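Local coordinates for protein putative pectin lyase (Geobacillus virus E2, PDB 7CHU) that serves as a tailspike of a deep-sea thermophilic bacteriophage and, as a putative pectin lyase, probably binds and perhaps cleaves host surface polysaccharide, at residues C146-I151 with C178-N183; D185-S190 with C207-L212. All blocks are in the same frame, centred on the assembly; numbering follows the deposited sequence.

Both contacts join successive turns of one right-handed parallel beta-helix, and their centres lie about 9 Å apart. Interaction 1 pairs strand 145-149 with strand 177-180; interaction 2 follows in the chain and sets the bend at the start of the broken strand 187-195 against the loop before strand 212-215. Each is largely buried, but interaction 1 has an exposed glutamine and lies beside the second subunit, whereas no other chain touches interaction 2. Regular parallel pairing and a salt bridge hold the first. Weaker, irregular backbone bonds and an amide-carboxylate pair hold the second. They meet mainly at Cys186, which packs on Ile151, Ser149 and Gly181, and Asn183 O packs on Ala208 CB.

Interaction 1 (C146-I151 with C178-N183); sequences CIKSTI and CIDGQN
Lys148 reaches across to Asp180 on the face that also carries Cys146 and Cys178. Its chain bends at chi2 (-91°) and then runs straight, which brings NZ to 3.0 Å from Asp180 OD2 in a salt bridge. The ammonium meets the anti side of that oxygen, slightly out of the carboxylate plane. With CG anti to the backbone N (chi1 177°), Asp180 sets OD2 beside Lys148 and leaves OD1 to take the backbone N-H of Gln182 from above the carboxylate plane, an Asx turn that ties the backbone at Gln182 to the same carboxylate. On the same face, Cys146 SG rests on Asp180 CB at 3.8 Å.

The two strands are parallel neighbours on consecutive turns of a right-handed beta-helix, the fold of pectate lyase-like proteins. Ile147 N donates to Cys178 O (2.8 Å), Ile147 O accepts from Asp180 N, and Ser149 N continues the pattern to Asp180 O (2.9 Å). On the opposite face Ile147 CB meets Ile179 CG1 at 4.3 Å, and both isoleucines pack on Val157.

Gln182 NE2 donates to Ser149 O at 2.7 Å from above the carbonyl plane, and that oxygen lies close to the amide plane of Gln182. The extended glutamine crosses Lys148 at about a right angle, NE2 lying 3.7 Å from Lys148 CB. Ser149 OG accepts from Ile151 N in an ST turn, and Ser109 of the second subunit packs against Lys148.

Interaction 2 (D185-S190 with C207-L212); sequences DCIGVS and CANHGL
The amide of Asn209 lies nearly coplanar with the carboxylate of Asp185, their planes 12° apart, and the two groups meet at their edges: ND2 donates to OD1 at 2.9 Å, in the amide plane and on the syn lone pair. Ile187 CG1 lies over one face of this amide, 3.4 Å from Asn209 OD1, the same oxygen that receives the backbone N-H of His210, so both ends of the amide are engaged. The imidazole of His210 turns to other partners, with ND1 bonded to His238 N and the ring meeting that of Tyr241. This is a corner of the parallel beta-helix, where the chain bends at Gly188; the pairing slips by a residue at Ile187 and returns where Gly188 faces Gly211.

Asp185 reaches the amide because its CG is anti to the backbone N (chi1 -176°), which brings the carboxylate alongside Asn209. Cys186 O accepts from Asn209 N at 3.2 Å, the donor standing above the carbonyl plane. At the bend Gly188 N is shared weakly between the oxygens of His210 and Gly211, and Val189 N then makes a straighter bond to Gly211 O.

Cys207 SG packs on Gly188 CA at 3.5 Å and lies 4.2 Å from Cys186 SG, the two sulfurs making a nonbonded contact. Beyond the bend Val189 and Leu212 form a parallel bridge, their side chains pointing the same way, and Leu212 CD1 rests 3.8 Å from Val189 CB.

Interaction 1 (C146-I151 with C178-N183)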
loop_
_atom_site.group_PDB
_atom_site.type_symbol
_atom_site.label_atom_id
_atom_site.label_comp_id
_atom_site.label_asym_id
_atom_site.label_seq_id
_atom_site.Cartn_x
_atom_site.Cartn_y
_atom_site.Cartn_z
ATOM N N CYS A 146 -11.267 -26.281 1.313
ATOM C CA CYS A 146 -10.435 -26.599 0.154
ATOM C C CYS A 146 -11.241 -27.362 -0.896
ATOM O O CYS A 146 -11.765 -28.447 -0.621
ATOM C CB CYS A 146 -9.209 -27.403 0.582
ATOM S SG CYS A 146 -8.054 -27.764 -0.807
ATOM N N ILE A 147 -11.326 -26.802 -2.098
ATOM C CA ILE A 147 -11.954 -27.477 -3.231
ATOM C C ILE A 147 -10.880 -28.304 -3.929
ATOM O O ILE A 147 -9.842 -27.766 -4.332
ATOM C CB ILE A 147 -12.586 -26.456 -4.188
ATOM C CG1 ILE A 147 -13.416 -25.391 -3.430
ATOM C CG2 ILE A 147 -13.403 -27.154 -5.254
ATOM C CD1 ILE A 147 -14.604 -25.907 -2.620
ATOM N N LYS A 148 -11.083 -29.619 -4.003
ATOM C CA LYS A 148 -10.139 -30.544 -4.617
ATOM C C LYS A 148 -10.656 -30.953 -5.993
ATOM O O LYS A 148 -11.631 -31.701 -6.100
ATOM C CB LYS A 148 -9.923 -31.776 -3.743
ATOM C CG LYS A 148 -9.330 -31.448 -2.370
ATOM C CD LYS A 148 -7.826 -31.479 -2.331
ATOM C CE LYS A 148 -7.316 -31.402 -0.885
ATOM N NZ LYS A 148 -5.824 -31.305 -0.836
ATOM N N SER A 149 -9.995 -30.489 -7.042
ATOM C CA SER A 149 -10.473 -30.736 -8.402
ATOM C C SER A 149 -9.967 -32.065 -8.931
ATOM O O SER A 149 -8.802 -32.420 -8.736
ATOM C CB SER A 149 -10.004 -29.626 -9.343
ATOM O OG SER A 149 -10.557 -29.787 -10.643
ATOM N N THR A 150 -10.829 -32.775 -9.660
ATOM C CA THR A 150 -10.390 -33.872 -10.517
ATOM C C THR A 150 -10.622 -33.550 -11.983
ATOM O O THR A 150 -10.579 -34.454 -12.822
ATOM C CB THR A 150 -11.113 -35.179 -10.178
ATOM O OG1 THR A 150 -12.480 -35.075 -10.597
ATOM C CG2 THR A 150 -11.051 -35.475 -8.671
ATOM N N ILE A 151 -10.908 -32.291 -12.300
ATOM C CA ILE A 151 -11.163 -31.889 -13.677
ATOM C C ILE A 151 -9.874 -31.981 -14.490
ATOM O O ILE A 151 -8.828 -31.450 -14.092
ATOM C CB ILE A 151 -11.740 -30.469 -13.709
ATOM C CG1 ILE A 151 -13.066 -30.423 -12.946
ATOM C CG2 ILE A 151 -11.864 -29.955 -15.132
ATOM C CD1 ILE A 151 -13.636 -29.024 -12.858
ATOM N N CYS A 178 -9.491 -22.297 -0.633
ATOM C CA CYS A 178 -8.450 -22.723 -1.577
ATOM C C CYS A 178 -9.093 -23.548 -2.686
ATOM O O CYS A 178 -10.012 -24.337 -2.432
ATOM C CB CYS A 178 -7.342 -23.584 -0.889
ATOM S SG CYS A 178 -5.904 -24.090 -1.971
ATOM N N ILE A 179 -8.615 -23.360 -3.917
ATOM C CA ILE A 179 -8.877 -24.280 -5.021
ATOM C C ILE A 179 -7.581 -25.035 -5.297
ATOM O O ILE A 179 -6.559 -24.422 -5.632
ATOM C CB ILE A 179 -9.361 -23.553 -6.286
ATOM C CG1 ILE A 179 -10.778 -23.018 -6.087
ATOM C CG2 ILE A 179 -9.340 -24.527 -7.480
ATOM C CD1 ILE A 179 -10.845 -21.651 -5.381
ATOM N N ASP A 180 -7.617 -26.360 -5.151
ATOM C CA ASP A 180 -6.444 -27.217 -5.330
ATOM C C ASP A 180 -6.685 -28.101 -6.551
ATOM O O ASP A 180 -7.533 -29.009 -6.511
ATOM C CB ASP A 180 -6.196 -28.045 -4.069
ATOM C CG ASP A 180 -5.027 -29.020 -4.200
ATOM O OD1 ASP A 180 -4.373 -29.107 -5.282
ATOM O OD2 ASP A 180 -4.767 -29.723 -3.194
ATOM N N GLY A 181 -5.930 -27.833 -7.634
ATOM C CA GLY A 181 -6.096 -28.552 -8.893
ATOM C C GLY A 181 -5.507 -29.947 -8.905
ATOM O O GLY A 181 -5.746 -30.702 -9.855
ATOM N N GLN A 182 -4.751 -30.302 -7.862
ATOM C CA GLN A 182 -4.152 -31.633 -7.709
ATOM C C GLN A 182 -3.301 -32.003 -8.924
ATOM O O GLN A 182 -3.202 -33.176 -9.294
ATOM C CB GLN A 182 -5.213 -32.705 -7.432
ATOM C CG GLN A 182 -6.117 -32.377 -6.217
ATOM C CD GLN A 182 -6.992 -33.545 -5.786
ATOM O OE1 GLN A 182 -6.627 -34.274 -4.875
ATOM N NE2 GLN A 182 -8.169 -33.705 -6.409
ATOM N N ASN A 183 -2.682 -30.995 -9.547
ATOM C CA ASN A 183 -1.838 -31.171 -10.730
ATOM C C ASN A 183 -2.621 -31.665 -11.933
ATOM O O ASN A 183 -2.026 -32.097 -12.926
ATOM C CB ASN A 183 -0.661 -32.105 -10.442
ATOM C CG ASN A 183 0.282 -31.525 -9.409
ATOM O OD1 ASN A 183 0.609 -32.166 -8.415
ATOM N ND2 ASN A 183 0.681 -30.286 -9.621
#

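Interaction 2 (D185-S190 with C207-L212)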
loop_
_atom_site.group_PDB
_atom_site.type_symbol
_atom_site.label_atom_id
_atom_site.label_comp_id
_atom_site.label_asym_id
_atom_site.label_seq_id
_atom_site.Cartn_x
_atom_site.Cartn_y
_atom_site.Cartn_z
ATOM N N ASP A 185 -5.230 -31.105 -15.254
ATOM C CA ASP A 185 -5.398 -30.097 -16.308
ATOM C C ASP A 185 -6.749 -29.407 -16.136
ATOM O O ASP A 185 -7.745 -29.723 -16.802
ATOM C CB ASP A 185 -5.266 -30.715 -17.693
ATOM C CG ASP A 185 -5.334 -29.680 -18.797
ATOM O OD1 ASP A 185 -5.378 -28.455 -18.511
ATOM O OD2 ASP A 185 -5.347 -30.098 -19.968
ATOM N N CYS A 186 -6.769 -28.440 -15.214
ATOM C CA CYS A 186 -7.931 -27.600 -14.947
ATOM C C CYS A 186 -7.451 -26.180 -14.681
ATOM O O CYS A 186 -6.301 -25.966 -14.292
ATOM C CB CYS A 186 -8.768 -28.122 -13.770
ATOM S SG CYS A 186 -7.899 -28.058 -12.170
ATOM N N ILE A 187 -8.323 -25.204 -14.940
ATOM C CA ILE A 187 -8.140 -23.830 -14.489
ATOM C C ILE A 187 -8.705 -23.738 -13.071
ATOM O O ILE A 187 -9.730 -24.345 -12.775
ATOM C CB ILE A 187 -8.842 -22.845 -15.445
ATOM C CG1 ILE A 187 -8.188 -22.896 -16.843
ATOM C CG2 ILE A 187 -8.850 -21.399 -14.856
ATOM C CD1 ILE A 187 -9.061 -22.311 -17.947
ATOM N N GLY A 188 -8.031 -23.016 -12.182
ATOM C CA GLY A 188 -8.566 -22.913 -10.839
ATOM C C GLY A 188 -9.819 -22.076 -10.819
ATOM O O GLY A 188 -10.894 -22.543 -10.429
ATOM N N VAL A 189 -9.697 -20.831 -11.264
ATOM C CA VAL A 189 -10.800 -19.879 -11.266
ATOM C C VAL A 189 -10.748 -19.145 -12.587
ATOM O O VAL A 189 -9.675 -18.681 -12.997
ATOM C CB VAL A 189 -10.705 -18.868 -10.101
ATOM C CG1 VAL A 189 -11.785 -17.787 -10.232
ATOM C CG2 VAL A 189 -10.762 -19.577 -8.754
ATOM N N SER A 190 -11.894 -19.030 -13.244
ATOM C CA SER A 190 -12.031 -18.278 -14.481
ATOM C C SER A 190 -12.978 -17.114 -14.271
ATOM O O SER A 190 -14.102 -17.311 -13.791
ATOM C CB SER A 190 -12.557 -19.168 -15.608
ATOM O OG SER A 190 -12.548 -18.474 -16.838
ATOM N N CYS A 207 -2.825 -26.178 -10.187
ATOM C CA CYS A 207 -3.641 -26.295 -11.396
ATOM C C CYS A 207 -2.696 -26.338 -12.595
ATOM O O CYS A 207 -1.884 -25.431 -12.771
ATOM C CB CYS A 207 -4.601 -25.116 -11.521
ATOM S SG CYS A 207 -5.777 -24.990 -10.190
ATOM N N ALA A 208 -2.812 -27.367 -13.429
ATOM C CA ALA A 208 -1.871 -27.490 -14.544
ATOM C C ALA A 208 -2.281 -26.668 -15.767
ATOM O O ALA A 208 -1.479 -26.507 -16.700
ATOM C CB ALA A 208 -1.689 -28.963 -14.910
ATOM N N ASN A 209 -3.492 -26.131 -15.785
ATOM C CA ASN A 209 -3.860 -25.094 -16.738
ATOM C C ASN A 209 -3.586 -23.748 -16.056
ATOM O O ASN A 209 -2.811 -23.689 -15.100
ATOM C CB ASN A 209 -5.310 -25.301 -17.184
ATOM C CG ASN A 209 -5.565 -24.852 -18.609
ATOM O OD1 ASN A 209 -5.568 -23.657 -18.901
ATOM N ND2 ASN A 209 -5.828 -25.810 -19.498
ATOM N N HIS A 210 -4.167 -22.652 -16.538
ATOM C CA HIS A 210 -3.996 -21.377 -15.853
ATOM C C HIS A 210 -4.497 -21.504 -14.415
ATOM O O HIS A 210 -5.447 -22.244 -14.140
ATOM C CB HIS A 210 -4.779 -20.264 -16.555
ATOM C CG HIS A 210 -4.399 -20.027 -17.986
ATOM N ND1 HIS A 210 -3.097 -19.791 -18.397
ATOM C CD2 HIS A 210 -5.168 -19.925 -19.095
ATOM C CE1 HIS A 210 -3.090 -19.573 -19.700
ATOM N NE2 HIS A 210 -4.334 -19.638 -20.145
ATOM N N GLY A 211 -3.846 -20.802 -13.495
ATOM C CA GLY A 211 -4.321 -20.803 -12.119
ATOM C C GLY A 211 -5.567 -19.954 -12.035
ATOM O O GLY A 211 -6.635 -20.420 -11.636
ATOM N N LEU A 212 -5.431 -18.698 -12.434
ATOM C CA LEU A 212 -6.527 -17.740 -12.475
ATOM C C LEU A 212 -6.556 -17.176 -13.890
ATOM O O LEU A 212 -5.568 -16.600 -14.351
ATOM C CB LEU A 212 -6.319 -16.646 -11.420
ATOM C CG LEU A 212 -7.224 -15.421 -11.365
ATOM C CD1 LEU A 212 -8.645 -15.861 -10.998
ATOM C CD2 LEU A 212 -6.683 -14.416 -10.343
#